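3-dehydroquinate dehydratase (Zymomonas mobilis subsp. mobilis, PDB 6SMF) probably catalyses the trans-dehydration of 3-dehydroquinate to 3-dehydroshikimate through an enolate intermediate, the third step of chorismate biosynthesis, as a homododecamer. Local coordinates at residues P102-V106 with S121-A127. Residues are numbered along the deposited sequence; the frame is centred on the assembly and turned at random.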
loop_
_atom_site.group_PDB
_atom_site.type_symbol
_atom_site.label_atom_id
_atom_site.label_comp_id
_atom_site.label_asym_id
_atom_site.label_seq_id
_atom_site.Cartn_x
_atom_site.Cartn_y
_atom_site.Cartn_z
ATOM N N PRO A 102 8.280 -19.369 -28.654
ATOM C CA PRO A 102 7.055 -18.819 -28.083
ATOM C C PRO A 102 6.456 -19.716 -26.990
ATOM O O PRO A 102 6.466 -20.917 -27.135
ATOM C CB PRO A 102 6.047 -18.711 -29.223
ATOM C CG PRO A 102 6.794 -19.127 -30.499
ATOM C CD PRO A 102 8.140 -19.687 -30.084
ATOM N N VAL A 103 5.962 -19.085 -25.924
ATOM C CA VAL A 103 5.267 -19.748 -24.793
ATOM C C VAL A 103 3.806 -19.275 -24.763
ATOM O O VAL A 103 3.538 -18.052 -24.837
ATOM C CB VAL A 103 5.985 -19.469 -23.472
ATOM C CG1 VAL A 103 5.287 -20.161 -22.304
ATOM C CG2 VAL A 103 7.441 -19.861 -23.548
ATOM N N ILE A 104 2.894 -20.237 -24.706
ATOM C CA ILE A 104 1.448 -20.007 -24.450
ATOM C C ILE A 104 1.120 -20.435 -23.012
ATOM O O ILE A 104 1.371 -21.625 -22.644
ATOM C CB ILE A 104 0.615 -20.768 -25.474
ATOM C CG1 ILE A 104 0.926 -20.274 -26.877
ATOM C CG2 ILE A 104 -0.858 -20.640 -25.141
ATOM C CD1 ILE A 104 0.412 -21.202 -27.942
ATOM N N GLU A 105 0.613 -19.492 -22.223
ATOM C CA GLU A 105 0.145 -19.764 -20.848
ATOM C C GLU A 105 -1.191 -20.487 -20.959
ATOM O O GLU A 105 -2.038 -20.030 -21.728
ATOM C CB GLU A 105 -0.031 -18.464 -20.073
ATOM C CG GLU A 105 -0.239 -18.664 -18.593
ATOM C CD GLU A 105 -0.451 -17.366 -17.815
ATOM O OE1 GLU A 105 -0.557 -16.237 -18.457
ATOM O OE2 GLU A 105 -0.512 -17.481 -16.552
ATOM N N VAL A 106 -1.364 -21.552 -20.180
ATOM C CA VAL A 106 -2.634 -22.311 -20.070
ATOM C C VAL A 106 -3.028 -22.479 -18.599
ATOM O O VAL A 106 -2.164 -22.763 -17.773
ATOM C CB VAL A 106 -2.492 -23.647 -20.806
ATOM C CG1 VAL A 106 -3.468 -24.661 -20.293
ATOM C CG2 VAL A 106 -2.691 -23.429 -22.284
ATOM N N SER A 121 0.360 -13.040 -12.703
ATOM C CA SER A 121 0.917 -14.097 -13.565
ATOM C C SER A 121 2.307 -13.702 -14.099
ATOM O O SER A 121 2.401 -12.947 -15.084
ATOM C CB SER A 121 -0.033 -14.420 -14.647
ATOM O OG SER A 121 0.547 -15.430 -15.423
ATOM N N TYR A 122 3.363 -14.186 -13.457
ATOM C CA TYR A 122 4.745 -13.991 -13.955
ATOM C C TYR A 122 4.835 -14.660 -15.336
ATOM O O TYR A 122 5.413 -14.082 -16.246
ATOM C CB TYR A 122 5.770 -14.500 -12.961
ATOM C CG TYR A 122 6.055 -13.558 -11.825
ATOM C CD1 TYR A 122 6.660 -12.334 -12.026
ATOM C CD2 TYR A 122 5.686 -13.886 -10.526
ATOM C CE1 TYR A 122 6.967 -11.485 -10.964
ATOM C CE2 TYR A 122 5.922 -13.024 -9.475
ATOM C CZ TYR A 122 6.577 -11.833 -9.683
ATOM O OH TYR A 122 6.854 -11.043 -8.594
ATOM N N VAL A 123 4.161 -15.775 -15.555
ATOM C CA VAL A 123 4.162 -16.402 -16.915
ATOM C C VAL A 123 3.534 -15.459 -17.937
ATOM O O VAL A 123 4.178 -15.182 -18.985
ATOM C CB VAL A 123 3.424 -17.733 -16.909
ATOM C CG1 VAL A 123 3.230 -18.225 -18.319
ATOM C CG2 VAL A 123 4.152 -18.757 -16.056
ATOM N N GLY A 124 2.331 -14.985 -17.636
ATOM C CA GLY A 124 1.574 -14.078 -18.515
ATOM C C GLY A 124 2.343 -12.812 -18.846
ATOM O O GLY A 124 2.132 -12.261 -19.929
ATOM N N GLU A 125 3.178 -12.334 -17.929
ATOM C CA GLU A 125 3.954 -11.094 -18.155
ATOM C C GLU A 125 5.045 -11.335 -19.217
ATOM O O GLU A 125 5.525 -10.364 -19.765
ATOM C CB GLU A 125 4.559 -10.619 -16.837
ATOM C CG GLU A 125 3.513 -10.009 -15.945
ATOM C CD GLU A 125 3.998 -9.501 -14.610
ATOM O OE1 GLU A 125 5.147 -8.973 -14.555
ATOM O OE2 GLU A 125 3.213 -9.614 -13.645
ATOM N N ALA A 126 5.410 -12.585 -19.494
ATOM C CA ALA A 126 6.556 -12.926 -20.373
ATOM C C ALA A 126 6.107 -13.692 -21.622
ATOM O O ALA A 126 6.848 -13.678 -22.602
ATOM C CB ALA A 126 7.527 -13.741 -19.605
ATOM N N ALA A 127 4.924 -14.309 -21.573
ATOM C CA ALA A 127 4.427 -15.209 -22.611
ATOM C C ALA A 127 3.853 -14.411 -23.772
ATOM O O ALA A 127 3.642 -13.207 -23.662
ATOM C CB ALA A 127 3.398 -16.139 -22.035
#
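A buried strand-to-helix contact joins Glu105 to Ser121 at the start of the short helix 122-126, inside a beta-alpha-beta unit of the flavodoxin-like fold formed by strand 103-107, that helix and strand 129-132. With CG anti to the backbone N (chi1 -168°) and the chain extended beyond it, the carboxylate arrives at the first turn of the helix. Ser121 OG donates to Glu105 OE2 at 2.6 Å, on the syn side but 32° out of the carboxylate plane. Ser121 OG in turn accepts from Gly124 N at 2.9 Å, the N-cap bond of the helix, so one serine ties the carboxylate to the helix start. On the way there Glu105 CG lies against Val123 CG1, 3.5 Å apart. Glu105 OE2 is also hydrogen-bonded to His107 NE2, of the predicted proton donor, and OE1 to Thr130 OG1 of the next strand; partners at both oxygens hold the carboxylate and fix its rotation, and the glutamate is thus a probable second-shell residue that orients the histidine. Further back along the strand the contact is plain packing, where the methyl of Ala127 approaches the Val103 carbonyl oxygen from out of the carbonyl plane, its CB 3.4 Å from Val103 O.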